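Local atomic coordinates of hypothetical protein (Sus scrofa, PDB entry 3WOC), a protein that binds heparin as a prostate-derived, jacalin-like beta-prism lectin of boar sperm, and is probably involved in events related to sperm capacitation. Residues F14-D19 with V42-S47; T22-I27 with L62-G67; E68-I73 with L86-G91; Q113-V118 with F132-P137. One frame throughout, in Å; residues are numbered along the deposited sequence.

Contact 1 (F14-D19 with V42-S47); sequences FITSKD and VRYGSS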
# COMPACT_ATOMS: atom_id res chain seq x y z
N PHE A 14 5.38 5.31 8.60
CA PHE A 14 5.99 5.56 7.31
C PHE A 14 5.14 6.48 6.44
O PHE A 14 3.93 6.58 6.62
CB PHE A 14 6.30 4.24 6.57
CG PHE A 14 5.09 3.53 6.03
CD1 PHE A 14 4.63 3.79 4.74
CD2 PHE A 14 4.41 2.59 6.80
CE1 PHE A 14 3.51 3.14 4.23
CE2 PHE A 14 3.29 1.93 6.31
CZ PHE A 14 2.84 2.21 5.02
N ILE A 15 5.81 7.15 5.50
CA ILE A 15 5.16 7.93 4.45
C ILE A 15 6.00 7.80 3.18
O ILE A 15 7.22 7.97 3.20
CB ILE A 15 4.93 9.43 4.87
CG1 ILE A 15 4.47 10.29 3.68
CG2 ILE A 15 6.18 10.05 5.49
CD1 ILE A 15 2.96 10.40 3.51
N THR A 16 5.34 7.46 2.08
CA THR A 16 5.99 7.44 0.77
C THR A 16 5.06 8.09 -0.25
O THR A 16 3.84 7.90 -0.20
CB THR A 16 6.45 6.02 0.34
OG1 THR A 16 6.94 6.05 -1.00
CG2 THR A 16 5.32 5.01 0.43
N SER A 17 5.65 8.87 -1.15
CA SER A 17 4.87 9.63 -2.13
C SER A 17 5.68 9.91 -3.39
O SER A 17 6.92 9.83 -3.37
CB SER A 17 4.39 10.94 -1.52
OG SER A 17 3.26 11.43 -2.21
N LYS A 18 4.98 10.22 -4.47
CA LYS A 18 5.59 10.59 -5.75
C LYS A 18 6.70 11.60 -5.51
O LYS A 18 6.44 12.76 -5.16
CB LYS A 18 4.53 11.16 -6.69
CG LYS A 18 4.89 11.10 -8.17
CD LYS A 18 3.71 11.52 -9.04
CE LYS A 18 3.48 13.02 -9.02
NZ LYS A 18 2.18 13.39 -9.63
N ASP A 19 7.94 11.13 -5.66
CA ASP A 19 9.15 11.92 -5.35
C ASP A 19 9.10 13.31 -5.97
O ASP A 19 9.16 14.32 -5.27
CB ASP A 19 10.42 11.16 -5.78
CG ASP A 19 10.22 10.31 -7.04
OD1 ASP A 19 9.42 10.69 -7.92
OD2 ASP A 19 10.88 9.25 -7.15
N VAL A 42 6.67 0.47 -3.07
CA VAL A 42 6.06 1.11 -4.24
C VAL A 42 7.15 1.52 -5.23
O VAL A 42 8.19 2.05 -4.84
CB VAL A 42 5.15 2.30 -3.81
CG1 VAL A 42 5.83 3.18 -2.77
CG2 VAL A 42 4.70 3.13 -5.00
N ARG A 43 6.93 1.23 -6.51
CA ARG A 43 7.89 1.61 -7.55
C ARG A 43 7.48 2.90 -8.25
O ARG A 43 6.39 3.00 -8.81
CB ARG A 43 8.08 0.49 -8.57
CG ARG A 43 9.30 0.68 -9.47
CD ARG A 43 9.41 -0.44 -10.49
NE ARG A 43 8.25 -0.49 -11.37
CZ ARG A 43 8.16 -1.25 -12.46
NH1 ARG A 43 9.17 -2.03 -12.82
NH2 ARG A 43 7.05 -1.22 -13.19
N TYR A 44 8.37 3.89 -8.20
CA TYR A 44 8.18 5.16 -8.89
C TYR A 44 9.12 5.19 -10.09
O TYR A 44 10.35 5.19 -9.93
CB TYR A 44 8.48 6.34 -7.96
CG TYR A 44 7.65 6.38 -6.69
CD1 TYR A 44 6.34 6.86 -6.70
CD2 TYR A 44 8.19 5.96 -5.48
CE1 TYR A 44 5.59 6.90 -5.53
CE2 TYR A 44 7.45 6.00 -4.30
CZ TYR A 44 6.14 6.48 -4.34
OH TYR A 44 5.40 6.52 -3.18
N GLY A 45 8.55 5.22 -11.29
CA GLY A 45 9.32 5.06 -12.52
C GLY A 45 9.87 3.65 -12.60
O GLY A 45 9.12 2.69 -12.80
N SER A 46 11.19 3.53 -12.43
CA SER A 46 11.84 2.22 -12.36
C SER A 46 12.46 1.96 -10.99
O SER A 46 12.99 0.87 -10.73
CB SER A 46 12.89 2.09 -13.47
OG SER A 46 13.79 3.18 -13.46
N SER A 47 12.38 2.96 -10.11
CA SER A 47 12.96 2.88 -8.77
C SER A 47 11.95 2.45 -7.69
O SER A 47 11.01 3.19 -7.37
CB SER A 47 13.62 4.20 -8.37
OG SER A 47 14.77 4.45 -9.16

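Contact 2 (T22-I27 with L62-G67); sequences TGITGI and LILHPG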
# COMPACT_ATOMS: atom_id res chain seq x y z
N THR A 22 8.35 10.22 -11.94
CA THR A 22 7.23 9.42 -12.44
C THR A 22 6.37 8.89 -11.28
O THR A 22 6.87 8.65 -10.18
CB THR A 22 7.74 8.24 -13.31
OG1 THR A 22 8.78 8.70 -14.19
CG2 THR A 22 6.61 7.62 -14.14
N GLY A 23 5.08 8.75 -11.55
CA GLY A 23 4.13 8.20 -10.59
C GLY A 23 4.29 6.71 -10.43
O GLY A 23 5.22 6.11 -10.98
N ILE A 24 3.38 6.11 -9.67
CA ILE A 24 3.42 4.69 -9.33
C ILE A 24 3.31 3.81 -10.57
O ILE A 24 2.37 3.95 -11.37
CB ILE A 24 2.32 4.32 -8.29
CG1 ILE A 24 2.50 5.14 -7.01
CG2 ILE A 24 2.32 2.80 -8.01
CD1 ILE A 24 1.49 4.85 -5.92
N THR A 25 4.28 2.91 -10.73
CA THR A 25 4.34 2.00 -11.87
C THR A 25 4.23 0.54 -11.42
O THR A 25 4.11 -0.37 -12.25
CB THR A 25 5.66 2.18 -12.66
OG1 THR A 25 6.78 2.02 -11.78
CG2 THR A 25 5.72 3.56 -13.30
N GLY A 26 4.26 0.32 -10.11
CA GLY A 26 4.18 -1.01 -9.54
C GLY A 26 4.01 -1.00 -8.04
O GLY A 26 4.23 0.02 -7.38
N ILE A 27 3.62 -2.15 -7.50
CA ILE A 27 3.37 -2.29 -6.07
C ILE A 27 3.82 -3.66 -5.58
O ILE A 27 3.52 -4.68 -6.20
CB ILE A 27 1.86 -2.02 -5.75
CG1 ILE A 27 1.69 -1.28 -4.41
CG2 ILE A 27 1.04 -3.30 -5.86
CD1 ILE A 27 1.88 -2.11 -3.14
N LEU A 62 2.04 -6.35 -8.21
CA LEU A 62 1.23 -5.92 -9.33
C LEU A 62 2.07 -4.93 -10.12
O LEU A 62 2.45 -3.88 -9.60
CB LEU A 62 -0.08 -5.26 -8.88
CG LEU A 62 -0.92 -4.54 -9.94
CD1 LEU A 62 -1.50 -5.49 -10.98
CD2 LEU A 62 -2.03 -3.71 -9.29
N ILE A 63 2.39 -5.28 -11.36
CA ILE A 63 3.15 -4.40 -12.23
C ILE A 63 2.20 -3.69 -13.18
O ILE A 63 1.48 -4.33 -13.96
CB ILE A 63 4.29 -5.14 -12.99
CG1 ILE A 63 5.21 -5.89 -12.01
CG2 ILE A 63 5.08 -4.18 -13.87
CD1 ILE A 63 5.86 -5.02 -10.92
N LEU A 64 2.18 -2.37 -13.09
CA LEU A 64 1.26 -1.55 -13.88
C LEU A 64 1.76 -1.36 -15.31
O LEU A 64 2.95 -1.11 -15.53
CB LEU A 64 1.05 -0.19 -13.20
CG LEU A 64 -0.15 0.03 -12.25
CD1 LEU A 64 -0.81 -1.25 -11.77
CD2 LEU A 64 0.26 0.91 -11.07
N HIS A 65 0.85 -1.50 -16.27
CA HIS A 65 1.12 -1.19 -17.67
C HIS A 65 1.37 0.32 -17.80
O HIS A 65 0.89 1.09 -16.97
CB HIS A 65 -0.06 -1.59 -18.56
CG HIS A 65 -0.45 -3.03 -18.45
ND1 HIS A 65 0.46 -4.06 -18.49
CD2 HIS A 65 -1.67 -3.61 -18.32
CE1 HIS A 65 -0.18 -5.22 -18.38
NE2 HIS A 65 -1.47 -4.97 -18.28
N PRO A 66 2.13 0.74 -18.83
CA PRO A 66 2.29 2.18 -19.04
C PRO A 66 0.94 2.84 -19.27
O PRO A 66 0.15 2.35 -20.09
CB PRO A 66 3.17 2.25 -20.30
CG PRO A 66 3.87 0.94 -20.36
CD PRO A 66 2.89 -0.05 -19.82
N GLY A 67 0.66 3.91 -18.54
CA GLY A 67 -0.63 4.60 -18.60
C GLY A 67 -1.70 4.00 -17.69
O GLY A 67 -2.83 4.48 -17.66

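Contact 3 (E68-I73 with L86-G91); sequences EHIISI and LITNQG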
# COMPACT_ATOMS: atom_id res chain seq x y z
N GLU A 68 -1.33 2.95 -16.95
CA GLU A 68 -2.23 2.29 -16.01
C GLU A 68 -1.97 2.77 -14.59
O GLU A 68 -0.82 2.89 -14.16
CB GLU A 68 -2.07 0.77 -16.10
CG GLU A 68 -3.01 -0.04 -15.21
CD GLU A 68 -2.75 -1.53 -15.27
OE1 GLU A 68 -1.57 -1.94 -15.39
OE2 GLU A 68 -3.72 -2.30 -15.19
N HIS A 69 -3.06 3.04 -13.86
CA HIS A 69 -2.99 3.62 -12.52
C HIS A 69 -3.91 2.90 -11.54
O HIS A 69 -4.89 2.29 -11.95
CB HIS A 69 -3.40 5.09 -12.56
CG HIS A 69 -2.59 5.93 -13.50
ND1 HIS A 69 -1.27 6.26 -13.27
CD2 HIS A 69 -2.93 6.53 -14.67
CE1 HIS A 69 -0.83 7.01 -14.26
NE2 HIS A 69 -1.81 7.20 -15.12
N ILE A 70 -3.59 2.98 -10.25
CA ILE A 70 -4.49 2.53 -9.18
C ILE A 70 -5.52 3.64 -8.94
O ILE A 70 -5.14 4.79 -8.70
CB ILE A 70 -3.74 2.25 -7.84
CG1 ILE A 70 -2.48 1.39 -8.04
CG2 ILE A 70 -4.70 1.66 -6.78
CD1 ILE A 70 -2.72 -0.06 -8.40
N ILE A 71 -6.80 3.30 -9.01
CA ILE A 71 -7.86 4.30 -8.79
C ILE A 71 -8.75 4.04 -7.56
O ILE A 71 -9.43 4.95 -7.09
CB ILE A 71 -8.70 4.60 -10.07
CG1 ILE A 71 -9.24 3.32 -10.70
CG2 ILE A 71 -7.87 5.38 -11.08
CD1 ILE A 71 -10.64 2.96 -10.26
N SER A 72 -8.74 2.80 -7.06
CA SER A 72 -9.44 2.48 -5.81
C SER A 72 -8.84 1.28 -5.08
O SER A 72 -8.17 0.44 -5.69
CB SER A 72 -10.95 2.30 -6.02
OG SER A 72 -11.24 1.13 -6.75
N ILE A 73 -9.08 1.19 -3.78
CA ILE A 73 -8.51 0.12 -2.96
C ILE A 73 -9.53 -0.43 -1.95
O ILE A 73 -9.98 0.28 -1.05
CB ILE A 73 -7.21 0.58 -2.23
CG1 ILE A 73 -6.15 0.97 -3.26
CG2 ILE A 73 -6.68 -0.52 -1.30
CD1 ILE A 73 -5.04 1.83 -2.73
N LEU A 86 -6.22 -4.00 -5.16
CA LEU A 86 -6.05 -2.75 -5.89
C LEU A 86 -6.74 -2.85 -7.23
O LEU A 86 -6.57 -3.83 -7.95
CB LEU A 86 -4.56 -2.49 -6.11
CG LEU A 86 -3.60 -2.73 -4.94
CD1 LEU A 86 -2.23 -3.03 -5.48
CD2 LEU A 86 -3.56 -1.53 -4.00
N ILE A 87 -7.53 -1.83 -7.57
CA ILE A 87 -8.24 -1.83 -8.85
C ILE A 87 -7.70 -0.71 -9.76
O ILE A 87 -7.44 0.40 -9.30
CB ILE A 87 -9.81 -1.83 -8.67
CG1 ILE A 87 -10.48 -0.59 -9.26
CG2 ILE A 87 -10.22 -2.08 -7.21
CD1 ILE A 87 -11.13 -0.84 -10.60
N THR A 88 -7.51 -1.04 -11.03
CA THR A 88 -6.91 -0.09 -11.99
C THR A 88 -7.95 0.58 -12.88
O THR A 88 -9.08 0.10 -13.01
CB THR A 88 -5.84 -0.77 -12.90
OG1 THR A 88 -6.48 -1.70 -13.78
CG2 THR A 88 -4.77 -1.47 -12.08
N ASN A 89 -7.56 1.70 -13.48
CA ASN A 89 -8.36 2.40 -14.49
C ASN A 89 -8.52 1.62 -15.79
O ASN A 89 -9.27 2.03 -16.69
CB ASN A 89 -7.78 3.80 -14.76
CG ASN A 89 -6.39 3.77 -15.40
OD1 ASN A 89 -5.95 4.75 -15.99
ND2 ASN A 89 -5.68 2.65 -15.28
N GLN A 90 -7.82 0.49 -15.89
CA GLN A 90 -7.90 -0.41 -17.04
C GLN A 90 -8.67 -1.71 -16.73
O GLN A 90 -8.58 -2.68 -17.47
CB GLN A 90 -6.49 -0.74 -17.56
CG GLN A 90 -5.81 0.42 -18.28
CD GLN A 90 -4.52 0.02 -18.99
OE1 GLN A 90 -3.72 0.88 -19.36
NE2 GLN A 90 -4.32 -1.28 -19.17
N GLY A 91 -9.41 -1.71 -15.62
CA GLY A 91 -10.30 -2.83 -15.27
C GLY A 91 -9.65 -4.02 -14.58
O GLY A 91 -10.32 -5.02 -14.31

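Contact 4 (Q113-V118 with F132-P137); sequences QVLEGV and FTWGFP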
# COMPACT_ATOMS: atom_id res chain seq x y z
N GLN A 113 -8.30 11.48 -10.26
CA GLN A 113 -7.11 11.29 -9.43
C GLN A 113 -6.75 9.81 -9.32
O GLN A 113 -7.61 8.93 -9.43
CB GLN A 113 -7.32 11.86 -8.03
CG GLN A 113 -7.40 13.37 -7.97
CD GLN A 113 -7.56 13.88 -6.56
OE1 GLN A 113 -8.33 13.34 -5.76
NE2 GLN A 113 -6.84 14.94 -6.23
N VAL A 114 -5.46 9.56 -9.11
CA VAL A 114 -4.92 8.21 -9.01
C VAL A 114 -4.00 8.11 -7.80
O VAL A 114 -3.61 9.13 -7.23
CB VAL A 114 -4.17 7.78 -10.31
CG1 VAL A 114 -5.05 7.99 -11.54
CG2 VAL A 114 -2.83 8.51 -10.45
N LEU A 115 -3.65 6.89 -7.41
CA LEU A 115 -2.76 6.66 -6.28
C LEU A 115 -1.34 7.12 -6.62
O LEU A 115 -0.78 6.72 -7.64
CB LEU A 115 -2.75 5.18 -5.89
CG LEU A 115 -2.06 4.75 -4.59
CD1 LEU A 115 -2.91 5.13 -3.38
CD2 LEU A 115 -1.78 3.26 -4.59
N GLU A 116 -0.78 7.98 -5.78
CA GLU A 116 0.59 8.44 -5.96
C GLU A 116 1.42 8.37 -4.68
O GLU A 116 2.58 8.77 -4.66
CB GLU A 116 0.66 9.83 -6.63
CG GLU A 116 -0.21 10.91 -5.99
CD GLU A 116 -0.22 12.22 -6.79
OE1 GLU A 116 -0.37 13.30 -6.17
OE2 GLU A 116 -0.09 12.18 -8.04
N GLY A 117 0.82 7.84 -3.62
CA GLY A 117 1.51 7.65 -2.34
C GLY A 117 0.75 6.81 -1.33
O GLY A 117 -0.44 6.56 -1.48
N VAL A 118 1.47 6.39 -0.28
CA VAL A 118 0.89 5.61 0.81
C VAL A 118 1.58 5.93 2.14
O VAL A 118 2.79 6.18 2.19
CB VAL A 118 0.87 4.06 0.49
CG1 VAL A 118 2.16 3.60 -0.16
CG2 VAL A 118 0.56 3.22 1.73
N PHE A 132 -3.88 6.45 2.20
CA PHE A 132 -3.56 6.65 0.79
C PHE A 132 -3.65 8.11 0.38
O PHE A 132 -4.59 8.81 0.76
CB PHE A 132 -4.46 5.79 -0.08
CG PHE A 132 -4.51 4.35 0.34
CD1 PHE A 132 -3.48 3.48 0.00
CD2 PHE A 132 -5.56 3.87 1.11
CE1 PHE A 132 -3.51 2.15 0.41
CE2 PHE A 132 -5.60 2.55 1.52
CZ PHE A 132 -4.58 1.69 1.17
N THR A 133 -2.67 8.56 -0.40
CA THR A 133 -2.67 9.91 -0.97
C THR A 133 -2.90 9.84 -2.48
O THR A 133 -2.31 9.01 -3.17
CB THR A 133 -1.36 10.69 -0.66
OG1 THR A 133 -0.32 10.27 -1.55
CG2 THR A 133 -0.92 10.49 0.78
N TRP A 134 -3.76 10.73 -2.97
CA TRP A 134 -4.24 10.67 -4.35
C TRP A 134 -3.89 11.95 -5.09
O TRP A 134 -3.72 13.01 -4.48
CB TRP A 134 -5.75 10.44 -4.37
CG TRP A 134 -6.21 9.30 -3.49
CD1 TRP A 134 -6.57 9.36 -2.17
CD2 TRP A 134 -6.35 7.92 -3.88
NE1 TRP A 134 -6.93 8.12 -1.72
CE2 TRP A 134 -6.80 7.21 -2.74
CE3 TRP A 134 -6.14 7.22 -5.07
CZ2 TRP A 134 -7.05 5.84 -2.76
CZ3 TRP A 134 -6.38 5.85 -5.09
CH2 TRP A 134 -6.83 5.17 -3.94
N GLY A 135 -3.79 11.86 -6.42
CA GLY A 135 -3.51 13.03 -7.25
C GLY A 135 -3.67 12.77 -8.73
O GLY A 135 -3.68 11.63 -9.17
N PHE A 136 -3.80 13.85 -9.49
CA PHE A 136 -3.96 13.78 -10.94
C PHE A 136 -2.66 13.40 -11.65
O PHE A 136 -1.62 14.00 -11.40
CB PHE A 136 -4.48 15.11 -11.49
CG PHE A 136 -5.85 15.49 -11.00
CD1 PHE A 136 -6.00 16.39 -9.95
CD2 PHE A 136 -6.99 14.94 -11.58
CE1 PHE A 136 -7.27 16.74 -9.49
CE2 PHE A 136 -8.27 15.29 -11.13
CZ PHE A 136 -8.40 16.19 -10.08
N PRO A 137 -2.72 12.39 -12.54
CA PRO A 137 -1.57 11.99 -13.36
C PRO A 137 -1.26 12.92 -14.56
O PRO A 137 -1.62 14.10 -14.54
CB PRO A 137 -1.96 10.58 -13.84
CG PRO A 137 -3.44 10.61 -13.89
CD PRO A 137 -3.90 11.53 -12.80

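Contact 1 (F14-D19 with V42-S47)
This is a side-chain contact between two sheets: Tyr44, at the end of strand 37-44, reaches across to Thr16 on strand 12-17 and the residues that lead out of that strand. The strand segments run 32° apart with 9.0 Å between their axes, too far for backbone pairing, so the tyrosine spans the gap. Its phenol is bound at the tip, where Tyr44 OH and Thr16 OG1 form a hydrogen bond of 2.7 Å. Thr16 OG1 lies at the ring edge, close to the ring plane, and is swung there by a chi1 of 174° that sets it opposite the backbone N. In the beta-prism of jacalin-like lectins three four-stranded sheets enclose a common core, and this contact joins two of them along one seam. Ser17 O lies over a face of the Tyr44 ring, 3.6 Å from CZ, while Lys18 N comes within 3.5 Å of CE1. Beside the phenol, Val42 CG1 packs 3.7 Å from Thr16 CG2. At the other end of the ring Asp19 OD2 passes 3.9 Å from Tyr44 CB, with Asp19 OD1 bonded to Glu21 N. Thr16 OG1 also makes a weak hydrogen bond to a dioxane molecule, probably from the crystallisation liquor.

Contact 2 (T22-I27 with L62-G67)
Strands 24-31 and 58-63 pair antiparallel at one border of a Greek-key sheet of the beta-prism, with Ile27 and Leu62 as the hydrogen-bonded pair. Two backbone bonds define that pair: Ile27 N to Leu62 O and Leu62 N to Ile27 O, each 3.0 Å. Next to it, Gly26 and Ile63 form a non-hydrogen-bonded pair with CA atoms 4.4 Å apart, and Gly26 CA sends a C-H toward Leu62 O. Bonding then runs on past the end of strand 58-63: Leu64, already in the loop, donates its N to Thr25 O at 2.9 Å, from 36° out of the carbonyl plane. On the face bearing Ile27 and Leu62, Ile27 CG2 lies between its backbone N and carbonyl carbon (chi1 -143°, away from a staggered value), which turns this methyl to Leu62 CB at 3.8 Å; both side chains go on to meet Leu86 and Phe96 of the third sheet. Leu64 inserts its branch near the start of the other strand, with CD2 4.1 Å from Ile24 CG2 and 3.7 Å from Ile24 O. Thr25 OG1 is held separately by Gly45 O and Arg43 NE. The polar grip here is thus carried by main-chain amides, whereas Ile27 and Leu62 supply apolar surface to the core.

Contact 3 (E68-I73 with L86-G91)
Thr88 OG1 is engaged by three groups: it donates to Glu68 OE2 at 3.2 Å, accepts a bond from Arg92 N, and receives a weak one from Gln90 N. The residues lie at the open end of the beta hairpin of strands 70-77 and 81-88, part of a Greek-key sheet of the beta-prism. Glu68 OE2 meets the hydroxyl on its anti side, 21° out of the carboxylate plane, and also forms a salt bridge with Arg92 NH1, while OE1 takes the amide of His65. With CG opposite the backbone N (chi1 -177°) and the rest of the chain extended, the carboxylate reaches Thr88. With an arginine and two hydrogen-bond donors on its two oxygens, this setting would probably favour the charged form. Further along, Asn89 N binds His69 O at 3.1 Å. The register then slips at a classic beta bulge: Ile71 and Ser72 both face Ile87, with Ile71 N giving a nearly straight bond to Ile87 O (3.0 Å, 170° at the hydrogen) and Ile87 N returning one to Ser72 O. Around the bulge Ile71 CD1 packs 3.7 Å from Ile87 CG1. Facing the core, Ile70 CD1 touches Leu86 CB at 3.8 Å. Ile73 and Leu86 lie alongside one another with their ends in the same direction, and Ile73 CG1 sits 3.7 Å from Leu86 CD2.

Contact 4 (Q113-V118 with F132-P137)
Val114 N donates to Gly135 O at 2.7 Å and Gly135 N answers to Val114 O at 2.9 Å, the two bonds of the antiparallel pair at the open end of the hairpin formed by strands 114-122 and 127-135. This hairpin lies in the beta-prism sheet that also contains strand 12-17. The first donor stands 43° above the carbonyl plane of Gly135, whereas the second lies in the plane of the Val114 carbonyl. A classic beta bulge follows: Glu116 and Gly117 share Thr133, whose O accepts a nearly straight bond from Glu116 N (3.2 Å, 174°) and a weak one from Gly117 N. Thr133 N in turn donates to Gly117 O. Glu116 CG, between the backbone N and the carbonyl carbon (chi1 51°), and an extended chain beyond lay the carboxylate against Gly135, with OE1 3.3 Å from Gly135 CA; OE2 is salt-bridged to Lys18. On the face carrying Leu115 and Trp134, Leu115 CD1 makes a CH-pi contact 4.0 Å from the centroid of the indole six-membered ring, offset toward the rim, while CB touches CZ3. Leu115 CD1 also meets Phe132 CB at 3.7 Å. Trp134 NE1 and Phe132 N both bind a glycerol, probably from the crystallisation liquor. Back at the open end, beyond the Val114-Gly135 pair, Val114 CG1 packs against Pro137 CG, and Gln113 CG makes a CH-pi contact over the centre of the Phe136 ring, 3.6 Å from its centroid.

In the fold
From the N terminus, strand 12-17 lies in one sheet, beside the short strand 2-3, and contact 1 closes a 22-residue loop onto strand 37-44 of the next. Contact 2 opens inside that loop and closes beyond it, at 62-67, so contacts 1 and 2 cross; they meet where Thr25 bonds to Arg43 and Gly45. Contact 3 follows in series as a hairpin in a third sheet, and contact 4 as a hairpin back in the first. Contacts 1 and 4 adjoin through Thr16 with Val118 and the Lys18-Glu116 salt bridge, contacts 3 and 4 through Ile70 O and Leu115 N. Contacts 2 and 3 pack through Ile27 and Leu86, while the centres of contacts 1 and 3 stand about 17 Å apart without touching.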